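Local coordinates for protein PnpC (Pseudomonas putida, PDB 3N9T) that probably cleaves the aromatic ring of hydroxyquinol between neighbouring hydroxylated carbons, an intradiol dioxygenase reaction that uses a bound ferric iron, at residues Val145-Val151 / Gly174-Asn180; Ile223-Arg229 / Phe285-Glu290; Thr233-Asp239 / Leu255-Tyr259. All blocks are in the same frame, centred on the assembly; numbering follows the deposited sequence.

Interaction 1 (Val145-Val151 / Gly174-Asn180); sequences VGAVLDV and GRYRSDN
Strands 148-152 and 173-177 form an antiparallel ladder in the beta-sandwich of the intradiol dioxygenase, and on one face of it Asp150 and Arg175, a non-hydrogen-bonded pair, join in a salt bridge. Arg175 presents its guanidinium side-on: NE reaches Asp150 OD1 at 2.8 Å and NH2 reaches Asp150 OD2 at 3.0 Å, the second bond using the syn lone pair. The carboxylate and guanidinium planes are only 25° apart, so the two bonds hold both groups against rotation. CG of Arg175 stands anti to its backbone N (chi1 165°), and a bend at chi3 of -81° turns the guanidinium alongside Asp150. Val148 supplies the apolar part of this face. Its CG1 sits over one face of the Arg175 guanidinium, toward the rim, while CG2 covers a face of the Arg177 guanidinium, 3.7 Å from NH2; the far nitrogen NH1 of Arg177 pairs with Asp115. Leu149, Val151 and Tyr176 occupy the other face, where Val151 CG2 meets Tyr176 CE1 at 3.8 Å with the side chains nearly at right angles. The Leu149-Tyr176 pair exchanges two backbone hydrogen bonds, as does Val151 with Gly174. Beyond the strands, Ser178 N donates to Ala147 O, and Ser178 OG takes a weak bond from Ala147 N at 3.0 Å while also bonding to Val144 O. Leu149 and Val151 pack on Phe221 of strand 214-224, and the Asp150-Arg175 bridge lies on the opposite face of the ladder: an antiparallel strand pair with its apolar face packed into the core, as in a beta-sandwich.

Interaction 2 (Ile223-Arg229 / Phe285-Glu290); sequences IQAPGYR and FVMEAE
The methyl group of Met287 is enclosed largely by backbone and turn atoms, with CE 3.2 Å from Arg229 O and also against Ile223 O and Tyr228 CB. The type II beta turn Ala225-Tyr228, which reverses the chain after strand 214-224 of the beta-sandwich, is thereby packed against the C-terminal tail that follows strand 278-287. Met287 reaches in through a bend at chi3 of 88°, which brings CE against the backbone of the turn; its SD touches Ile223 CG2 and makes an oblique Met-aromatic contact with the Tyr228 ring, 5.2 Å from the centroid. Gly227, with phi of 98°, occupies the third position of the turn, and its carbonyl accepts Glu290 N. Arg229 N donates to Glu288 O at 2.7 Å, and a water spans the same two residues from Arg229 O to Glu288 N, so that backbone and solvent together tie the tail to the turn. The side chains of Arg229 and Glu288 run alongside each other, but their salt bridge is long, and the other carboxylate oxygen, Glu288 OE2, bonds to Thr97. Deeper in the sandwich, Phe285 also packs on Leu231 and Leu235 of strand 231-237. One face of its ring is covered by Ile223 in a CH-pi contact, CD1 standing 3.5 Å from the ring centroid and 14° off the normal.

Interaction 3 (Thr233-Asp239 / Leu255-Tyr259); sequences THLFNSD and LQVKY
With CG anti to its carbonyl carbon (chi1 -62°), Leu255 spreads its two methyl groups against Thr233 OG1, while Thr233, with OG1 anti to the backbone N (chi1 -166°), turns that hydroxyl to meet them. CD1 lies 3.3 Å from OG1, whose polar partner is Glu101 O. Leu255 CB rests 3.4 Å from His234 O, a buried carbonyl without a polar partner in the model, and lies at the edge of the Phe236 ring, 3.9 Å from CD2. An alanine here would strip away both methyl groups and is likely to open a gap beside Thr233 OG1 and leave His234 O covered by CB alone from this residue. The backbones pair in parallel: Phe236 N donates to Leu255 O at 2.6 Å, Val257 N to Phe236 O, and Ser238 N to Val257 O. At the end of strand 231-237, Asn237 brings OD1 to 3.4 Å from Tyr259 CE1, its amide inclined 37° to the ring, and its ND2 is held by Pro191 O. At the exposed end, Lys258 NZ approaches the syn lone pair of Asp239 OD2 in a salt bridge of 3.2 Å, and a water donates to that same oxygen while accepting from Tyr259 N. At the other end the His234 ring meets those of His218 and His220, two ligands of the iron. Strand 231-237 thus places His234 as a second-shell neighbour of the two histidine ligands, which Tyr160 and Tyr194 join in the two-tyrosine, two-histidine ferric site characteristic of intradiol dioxygenases.

How the interactions relate
All three contacts belong to the connected strands of the beta-sandwich in the catalytic domain. Interaction 1 comes first along the chain; interaction 2 follows, and interaction 3 falls wholly between its two segments. Interactions 1 and 2 have centres 12 Å apart and meet directly where strands 148-152 and 214-224 run side by side, Val148 N lying 2.8 Å from Gln224 O. Interaction 3 is 21 Å from interaction 2 between centres, yet Phe285 CE1 packs on Thr233 CG2 at 3.9 Å; interactions 1 and 3 do not touch. Strand 214-224, which carries iron ligands His218 and His220, borders interactions 1 and 3 and supplies a segment of interaction 2.

Interaction 1 (Val145-Val151 / Gly174-Asn180)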
loop_
_atom_site.group_PDB
_atom_site.type_symbol
_atom_site.label_atom_id
_atom_site.label_comp_id
_atom_site.label_asym_id
_atom_site.label_seq_id
_atom_site.Cartn_x
_atom_site.Cartn_y
_atom_site.Cartn_z
ATOM N N VAL A 145 -35.279 14.940 21.528
ATOM C CA VAL A 145 -36.204 13.997 22.110
ATOM C C VAL A 145 -36.329 12.782 21.227
ATOM O O VAL A 145 -36.475 12.918 20.031
ATOM C CB VAL A 145 -37.599 14.696 22.305
ATOM C CG1 VAL A 145 -38.662 13.675 22.741
ATOM C CG2 VAL A 145 -37.409 15.889 23.311
ATOM N N GLY A 146 -36.242 11.587 21.795
ATOM C CA GLY A 146 -36.402 10.372 20.989
ATOM C C GLY A 146 -35.178 10.031 20.115
ATOM O O GLY A 146 -35.225 9.129 19.257
ATOM N N ALA A 147 -34.051 10.680 20.370
ATOM C CA ALA A 147 -32.824 10.179 19.751
ATOM C C ALA A 147 -32.600 8.711 20.096
ATOM O O ALA A 147 -32.935 8.250 21.187
ATOM C CB ALA A 147 -31.667 11.013 20.238
ATOM N N VAL A 148 -32.015 7.965 19.171
ATOM C CA VAL A 148 -31.710 6.586 19.372
ATOM C C VAL A 148 -30.157 6.456 19.546
ATOM O O VAL A 148 -29.430 6.950 18.710
ATOM C CB VAL A 148 -32.217 5.703 18.136
ATOM C CG1 VAL A 148 -31.727 4.392 18.271
ATOM C CG2 VAL A 148 -33.716 5.517 18.177
ATOM N N LEU A 149 -29.692 5.870 20.661
ATOM C CA LEU A 149 -28.269 5.694 20.968
ATOM C C LEU A 149 -28.000 4.208 20.882
ATOM O O LEU A 149 -28.443 3.457 21.776
ATOM C CB LEU A 149 -27.940 6.150 22.414
ATOM C CG LEU A 149 -28.226 7.636 22.673
ATOM C CD1 LEU A 149 -29.712 7.859 23.143
ATOM C CD2 LEU A 149 -27.286 8.195 23.684
ATOM N N ASP A 150 -27.291 3.782 19.823
ATOM C CA ASP A 150 -26.851 2.371 19.712
ATOM C C ASP A 150 -25.524 2.318 20.386
ATOM O O ASP A 150 -24.610 3.081 19.997
ATOM C CB ASP A 150 -26.633 1.976 18.236
ATOM C CG ASP A 150 -27.967 1.792 17.474
ATOM O OD1 ASP A 150 -28.840 1.081 17.985
ATOM O OD2 ASP A 150 -28.120 2.397 16.397
ATOM N N VAL A 151 -25.374 1.423 21.361
ATOM C CA VAL A 151 -24.106 1.394 22.134
ATOM C C VAL A 151 -23.574 -0.013 22.161
ATOM O O VAL A 151 -24.346 -0.959 22.153
ATOM C CB VAL A 151 -24.274 1.914 23.588
ATOM C CG1 VAL A 151 -24.800 3.317 23.517
ATOM C CG2 VAL A 151 -25.294 1.034 24.400
ATOM N N GLY A 174 -26.894 -2.419 23.082
ATOM C CA GLY A 174 -28.307 -2.021 23.186
ATOM C C GLY A 174 -28.637 -0.790 22.381
ATOM O O GLY A 174 -27.752 0.026 22.107
ATOM N N ARG A 175 -29.934 -0.594 22.130
ATOM C CA ARG A 175 -30.412 0.628 21.499
ATOM C C ARG A 175 -31.262 1.331 22.534
ATOM O O ARG A 175 -32.363 0.878 22.847
ATOM C CB ARG A 175 -31.293 0.277 20.289
ATOM C CG ARG A 175 -32.083 1.464 19.837
ATOM C CD ARG A 175 -32.582 1.252 18.409
ATOM N NE ARG A 175 -31.556 1.555 17.403
ATOM C CZ ARG A 175 -31.865 1.857 16.155
ATOM N NH1 ARG A 175 -33.150 1.882 15.824
ATOM N NH2 ARG A 175 -30.928 2.164 15.265
ATOM N N TYR A 176 -30.752 2.424 23.063
ATOM C CA TYR A 176 -31.436 3.251 24.075
ATOM C C TYR A 176 -32.013 4.542 23.455
ATOM O O TYR A 176 -31.713 4.867 22.266
ATOM C CB TYR A 176 -30.385 3.633 25.135
ATOM C CG TYR A 176 -29.917 2.469 25.999
ATOM C CD1 TYR A 176 -28.945 1.564 25.540
ATOM C CD2 TYR A 176 -30.448 2.280 27.267
ATOM C CE1 TYR A 176 -28.498 0.487 26.327
ATOM C CE2 TYR A 176 -30.018 1.207 28.086
ATOM C CZ TYR A 176 -29.051 0.353 27.616
ATOM O OH TYR A 176 -28.599 -0.617 28.417
ATOM N N ARG A 177 -32.843 5.272 24.221
ATOM C CA ARG A 177 -33.491 6.464 23.679
ATOM C C ARG A 177 -33.446 7.621 24.659
ATOM O O ARG A 177 -33.469 7.417 25.913
ATOM C CB ARG A 177 -34.942 6.114 23.281
ATOM C CG ARG A 177 -34.997 5.392 21.977
ATOM C CD ARG A 177 -36.421 4.931 21.633
ATOM N NE ARG A 177 -36.528 4.440 20.258
ATOM C CZ ARG A 177 -36.080 3.238 19.855
ATOM N NH1 ARG A 177 -35.517 2.348 20.706
ATOM N NH2 ARG A 177 -36.221 2.892 18.596
ATOM N N SER A 178 -33.357 8.834 24.129
ATOM C CA SER A 178 -33.363 9.983 24.973
ATOM C C SER A 178 -34.861 10.257 25.288
ATOM O O SER A 178 -35.755 10.003 24.436
ATOM C CB SER A 178 -32.664 11.123 24.242
ATOM O OG SER A 178 -33.471 11.616 23.144
ATOM N N ASP A 179 -35.165 10.730 26.504
ATOM C CA ASP A 179 -36.561 10.942 26.881
ATOM C C ASP A 179 -37.000 12.351 26.520
ATOM O O ASP A 179 -36.268 13.077 25.864
ATOM C CB ASP A 179 -36.775 10.642 28.400
ATOM C CG ASP A 179 -36.069 11.617 29.320
ATOM O OD1 ASP A 179 -35.638 12.717 28.942
ATOM O OD2 ASP A 179 -35.907 11.287 30.497
ATOM N N ASN A 180 -38.179 12.763 26.974
ATOM C CA ASN A 180 -38.678 14.153 26.743
ATOM C C ASN A 180 -37.737 15.255 27.174
ATOM O O ASN A 180 -37.795 16.366 26.657
ATOM C CB ASN A 180 -39.944 14.377 27.538
ATOM C CG ASN A 180 -41.040 13.480 27.124
ATOM O OD1 ASN A 180 -41.854 13.127 27.948
ATOM N ND2 ASN A 180 -41.096 13.111 25.836
#

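Interaction 2 (Ile223-Arg229 / Phe285-Glu290)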
loop_
_atom_site.group_PDB
_atom_site.type_symbol
_atom_site.label_atom_id
_atom_site.label_comp_id
_atom_site.label_asym_id
_atom_site.label_seq_id
_atom_site.Cartn_x
_atom_site.Cartn_y
_atom_site.Cartn_z
ATOM N N ILE A 223 -25.510 7.664 17.410
ATOM C CA ILE A 223 -26.712 8.379 17.824
ATOM C C ILE A 223 -27.386 8.953 16.584
ATOM O O ILE A 223 -26.718 9.564 15.753
ATOM C CB ILE A 223 -26.332 9.526 18.789
ATOM C CG1 ILE A 223 -25.465 8.940 19.919
ATOM C CG2 ILE A 223 -27.578 10.241 19.379
ATOM C CD1 ILE A 223 -25.101 9.856 20.980
ATOM N N GLN A 224 -28.695 8.725 16.454
ATOM C CA GLN A 224 -29.462 9.192 15.313
ATOM C C GLN A 224 -30.738 9.846 15.824
ATOM O O GLN A 224 -31.308 9.387 16.811
ATOM C CB GLN A 224 -29.817 8.017 14.376
ATOM C CG GLN A 224 -28.645 7.514 13.586
ATOM C CD GLN A 224 -28.994 6.276 12.835
ATOM O OE1 GLN A 224 -28.995 5.182 13.380
ATOM N NE2 GLN A 224 -29.330 6.443 11.600
ATOM N N ALA A 225 -31.158 10.918 15.152
ATOM C CA ALA A 225 -32.462 11.518 15.382
ATOM C C ALA A 225 -32.930 12.301 14.141
ATOM O O ALA A 225 -32.122 12.905 13.451
ATOM C CB ALA A 225 -32.430 12.471 16.601
ATOM N N PRO A 226 -34.257 12.321 13.905
ATOM C CA PRO A 226 -34.844 13.022 12.729
ATOM C C PRO A 226 -34.441 14.485 12.774
ATOM O O PRO A 226 -34.572 15.137 13.808
ATOM C CB PRO A 226 -36.369 12.853 12.938
ATOM C CG PRO A 226 -36.474 11.545 13.788
ATOM C CD PRO A 226 -35.278 11.685 14.761
ATOM N N GLY A 227 -33.882 14.987 11.687
ATOM C CA GLY A 227 -33.475 16.375 11.658
ATOM C C GLY A 227 -32.015 16.559 11.947
ATOM O O GLY A 227 -31.502 17.655 11.739
ATOM N N TYR A 228 -31.328 15.518 12.446
ATOM C CA TYR A 228 -29.932 15.676 12.874
ATOM C C TYR A 228 -29.016 14.715 12.116
ATOM O O TYR A 228 -29.408 13.636 11.737
ATOM C CB TYR A 228 -29.766 15.457 14.412
ATOM C CG TYR A 228 -30.537 16.441 15.190
ATOM C CD1 TYR A 228 -31.886 16.239 15.429
ATOM C CD2 TYR A 228 -29.950 17.615 15.611
ATOM C CE1 TYR A 228 -32.635 17.164 16.101
ATOM C CE2 TYR A 228 -30.694 18.572 16.280
ATOM C CZ TYR A 228 -32.027 18.334 16.514
ATOM O OH TYR A 228 -32.778 19.266 17.191
ATOM N N ARG A 229 -27.771 15.106 11.975
ATOM C CA ARG A 229 -26.778 14.302 11.348
ATOM C C ARG A 229 -26.404 13.121 12.268
ATOM O O ARG A 229 -26.228 13.318 13.471
ATOM C CB ARG A 229 -25.570 15.234 11.110
ATOM C CG ARG A 229 -24.280 14.523 10.669
ATOM C CD ARG A 229 -23.036 15.458 10.679
ATOM N NE ARG A 229 -22.015 15.010 9.703
ATOM C CZ ARG A 229 -20.742 15.439 9.623
ATOM N NH1 ARG A 229 -20.229 16.337 10.481
ATOM N NH2 ARG A 229 -19.966 14.948 8.651
ATOM N N PHE A 285 -24.153 14.674 24.864
ATOM C CA PHE A 285 -23.881 14.666 23.440
ATOM C C PHE A 285 -24.569 15.865 22.770
ATOM O O PHE A 285 -25.688 16.242 23.134
ATOM C CB PHE A 285 -24.437 13.411 22.800
ATOM C CG PHE A 285 -23.730 12.170 23.235
ATOM C CD1 PHE A 285 -22.492 11.809 22.631
ATOM C CD2 PHE A 285 -24.309 11.340 24.213
ATOM C CE1 PHE A 285 -21.780 10.637 23.041
ATOM C CE2 PHE A 285 -23.593 10.142 24.656
ATOM C CZ PHE A 285 -22.294 9.838 24.053
ATOM N N VAL A 286 -23.888 16.423 21.788
ATOM C CA VAL A 286 -24.373 17.564 21.035
ATOM C C VAL A 286 -24.382 17.141 19.542
ATOM O O VAL A 286 -23.351 16.761 19.000
ATOM C CB VAL A 286 -23.498 18.847 21.314
ATOM C CG1 VAL A 286 -23.987 20.047 20.476
ATOM C CG2 VAL A 286 -23.473 19.188 22.853
ATOM N N MET A 287 -25.572 17.172 18.942
ATOM C CA MET A 287 -25.841 16.744 17.593
ATOM C C MET A 287 -26.008 17.937 16.667
ATOM O O MET A 287 -26.471 19.034 17.079
ATOM C CB MET A 287 -27.102 15.881 17.553
ATOM C CG MET A 287 -26.941 14.455 18.269
ATOM S SD MET A 287 -28.428 13.571 17.783
ATOM C CE MET A 287 -27.760 12.873 16.247
ATOM N N GLU A 288 -25.653 17.723 15.407
ATOM C CA GLU A 288 -25.740 18.791 14.398
ATOM C C GLU A 288 -27.032 18.654 13.603
ATOM O O GLU A 288 -27.397 17.542 13.171
ATOM C CB GLU A 288 -24.556 18.714 13.426
ATOM C CG GLU A 288 -23.252 19.067 14.033
ATOM C CD GLU A 288 -22.415 19.977 13.134
ATOM O OE1 GLU A 288 -21.858 19.427 12.160
ATOM O OE2 GLU A 288 -22.283 21.209 13.421
ATOM N N ALA A 289 -27.705 19.774 13.408
ATOM C CA ALA A 289 -28.885 19.818 12.554
ATOM C C ALA A 289 -28.597 19.345 11.113
ATOM O O ALA A 289 -27.453 19.324 10.666
ATOM C CB ALA A 289 -29.494 21.226 12.564
ATOM N N GLU A 290 -29.616 18.879 10.403
ATOM C CA GLU A 290 -29.410 18.555 8.976
ATOM C C GLU A 290 -30.286 19.438 8.073
ATOM O O GLU A 290 -31.155 20.177 8.565
ATOM C CB GLU A 290 -29.645 17.061 8.694
ATOM C CG GLU A 290 -28.756 16.550 7.570
ATOM C CD GLU A 290 -28.692 15.046 7.524
ATOM O OE1 GLU A 290 -29.761 14.416 7.761
ATOM O OE2 GLU A 290 -27.579 14.496 7.259
HETATM O O HOH W 1 -24.746 15.090 14.754
#

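Interaction 3 (Thr233-Asp239 / Leu255-Tyr259)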
loop_
_atom_site.group_PDB
_atom_site.type_symbol
_atom_site.label_atom_id
_atom_site.label_comp_id
_atom_site.label_asym_id
_atom_site.label_seq_id
_atom_site.Cartn_x
_atom_site.Cartn_y
_atom_site.Cartn_z
ATOM N N THR A 233 -19.214 7.839 17.560
ATOM C CA THR A 233 -18.077 8.342 18.351
ATOM C C THR A 233 -17.742 7.276 19.393
ATOM O O THR A 233 -18.327 6.184 19.333
ATOM C CB THR A 233 -18.365 9.752 18.940
ATOM O OG1 THR A 233 -17.135 10.323 19.418
ATOM C CG2 THR A 233 -19.454 9.705 20.072
ATOM N N HIS A 234 -16.793 7.560 20.296
ATOM C CA HIS A 234 -16.416 6.636 21.433
ATOM C C HIS A 234 -16.416 7.578 22.653
ATOM O O HIS A 234 -16.096 8.781 22.489
ATOM C CB HIS A 234 -14.934 6.197 21.356
ATOM C CG HIS A 234 -14.553 5.315 20.215
ATOM N ND1 HIS A 234 -13.579 4.351 20.331
ATOM C CD2 HIS A 234 -14.945 5.297 18.930
ATOM C CE1 HIS A 234 -13.403 3.773 19.161
ATOM N NE2 HIS A 234 -14.215 4.343 18.301
ATOM N N LEU A 235 -16.744 7.065 23.856
ATOM C CA LEU A 235 -16.463 7.784 25.148
ATOM C C LEU A 235 -15.373 6.975 25.811
ATOM O O LEU A 235 -15.504 5.730 25.982
ATOM C CB LEU A 235 -17.700 7.776 26.078
ATOM C CG LEU A 235 -18.819 8.706 25.570
ATOM C CD1 LEU A 235 -19.828 8.911 26.752
ATOM C CD2 LEU A 235 -18.245 10.125 25.061
ATOM N N PHE A 236 -14.255 7.605 26.115
ATOM C CA PHE A 236 -13.104 6.850 26.641
ATOM C C PHE A 236 -13.016 7.094 28.136
ATOM O O PHE A 236 -13.169 8.250 28.540
ATOM C CB PHE A 236 -11.793 7.382 26.044
ATOM C CG PHE A 236 -11.658 7.125 24.552
ATOM C CD1 PHE A 236 -11.119 5.936 24.118
ATOM C CD2 PHE A 236 -12.118 8.058 23.610
ATOM C CE1 PHE A 236 -10.997 5.664 22.758
ATOM C CE2 PHE A 236 -12.008 7.774 22.257
ATOM C CZ PHE A 236 -11.438 6.577 21.853
ATOM N N ASN A 237 -12.679 6.054 28.931
ATOM C CA ASN A 237 -12.501 6.232 30.390
ATOM C C ASN A 237 -11.344 7.210 30.669
ATOM O O ASN A 237 -10.207 6.979 30.270
ATOM C CB ASN A 237 -12.189 4.919 31.158
ATOM C CG ASN A 237 -13.180 3.770 30.857
ATOM O OD1 ASN A 237 -13.887 3.770 29.838
ATOM N ND2 ASN A 237 -13.152 2.744 31.699
ATOM N N SER A 238 -11.634 8.242 31.424
ATOM C CA SER A 238 -10.630 9.267 31.806
ATOM C C SER A 238 -9.363 8.723 32.453
ATOM O O SER A 238 -8.280 9.363 32.447
ATOM C CB SER A 238 -11.237 10.144 32.913
ATOM O OG SER A 238 -11.550 11.344 32.325
ATOM N N ASP A 239 -9.468 7.602 33.085
ATOM C CA ASP A 239 -8.285 7.264 33.840
ATOM C C ASP A 239 -7.336 6.286 33.175
ATOM O O ASP A 239 -6.455 5.735 33.844
ATOM C CB ASP A 239 -8.709 6.853 35.273
ATOM C CG ASP A 239 -9.260 8.060 36.066
ATOM O OD1 ASP A 239 -8.575 9.139 36.002
ATOM O OD2 ASP A 239 -10.382 7.966 36.684
ATOM N N LEU A 255 -13.719 13.542 24.281
ATOM C CA LEU A 255 -14.465 12.234 24.332
ATOM C C LEU A 255 -14.105 11.413 25.577
ATOM O O LEU A 255 -14.407 10.207 25.657
ATOM C CB LEU A 255 -14.096 11.408 23.074
ATOM C CG LEU A 255 -14.510 12.117 21.771
ATOM C CD1 LEU A 255 -14.149 11.231 20.555
ATOM C CD2 LEU A 255 -16.021 12.450 21.770
ATOM N N GLN A 256 -13.385 12.025 26.518
ATOM C CA GLN A 256 -12.996 11.354 27.722
ATOM C C GLN A 256 -14.097 11.649 28.732
ATOM O O GLN A 256 -14.726 12.722 28.747
ATOM C CB GLN A 256 -11.659 11.897 28.255
ATOM C CG GLN A 256 -10.555 11.868 27.245
ATOM C CD GLN A 256 -9.230 12.356 27.776
ATOM O OE1 GLN A 256 -9.042 12.550 28.998
ATOM N NE2 GLN A 256 -8.275 12.499 26.863
ATOM N N VAL A 257 -14.398 10.676 29.550
ATOM C CA VAL A 257 -15.412 10.908 30.567
ATOM C C VAL A 257 -14.925 10.166 31.832
ATOM O O VAL A 257 -14.424 9.035 31.758
ATOM C CB VAL A 257 -16.810 10.399 30.077
ATOM C CG1 VAL A 257 -16.827 8.830 29.943
ATOM C CG2 VAL A 257 -17.852 10.899 30.993
ATOM N N LYS A 258 -15.086 10.801 32.980
ATOM C CA LYS A 258 -14.725 10.233 34.256
ATOM C C LYS A 258 -15.765 9.228 34.824
ATOM O O LYS A 258 -16.941 9.541 34.941
ATOM C CB LYS A 258 -14.554 11.429 35.209
ATOM C CG LYS A 258 -14.251 11.056 36.674
ATOM C CD LYS A 258 -12.817 10.687 36.901
ATOM C CE LYS A 258 -12.539 10.821 38.420
ATOM N NZ LYS A 258 -11.188 10.274 38.757
ATOM N N TYR A 259 -15.343 8.021 35.144
ATOM C CA TYR A 259 -16.200 7.097 35.860
ATOM C C TYR A 259 -16.039 7.347 37.398
ATOM O O TYR A 259 -15.124 6.813 37.999
ATOM C CB TYR A 259 -15.900 5.665 35.478
ATOM C CG TYR A 259 -16.439 5.281 34.101
ATOM C CD1 TYR A 259 -15.827 5.735 32.943
ATOM C CD2 TYR A 259 -17.523 4.433 33.986
ATOM C CE1 TYR A 259 -16.316 5.379 31.651
ATOM C CE2 TYR A 259 -18.037 4.063 32.731
ATOM C CZ TYR A 259 -17.433 4.546 31.565
ATOM O OH TYR A 259 -17.949 4.126 30.377
HETATM O O HOH W 2 -12.459 7.146 34.868
#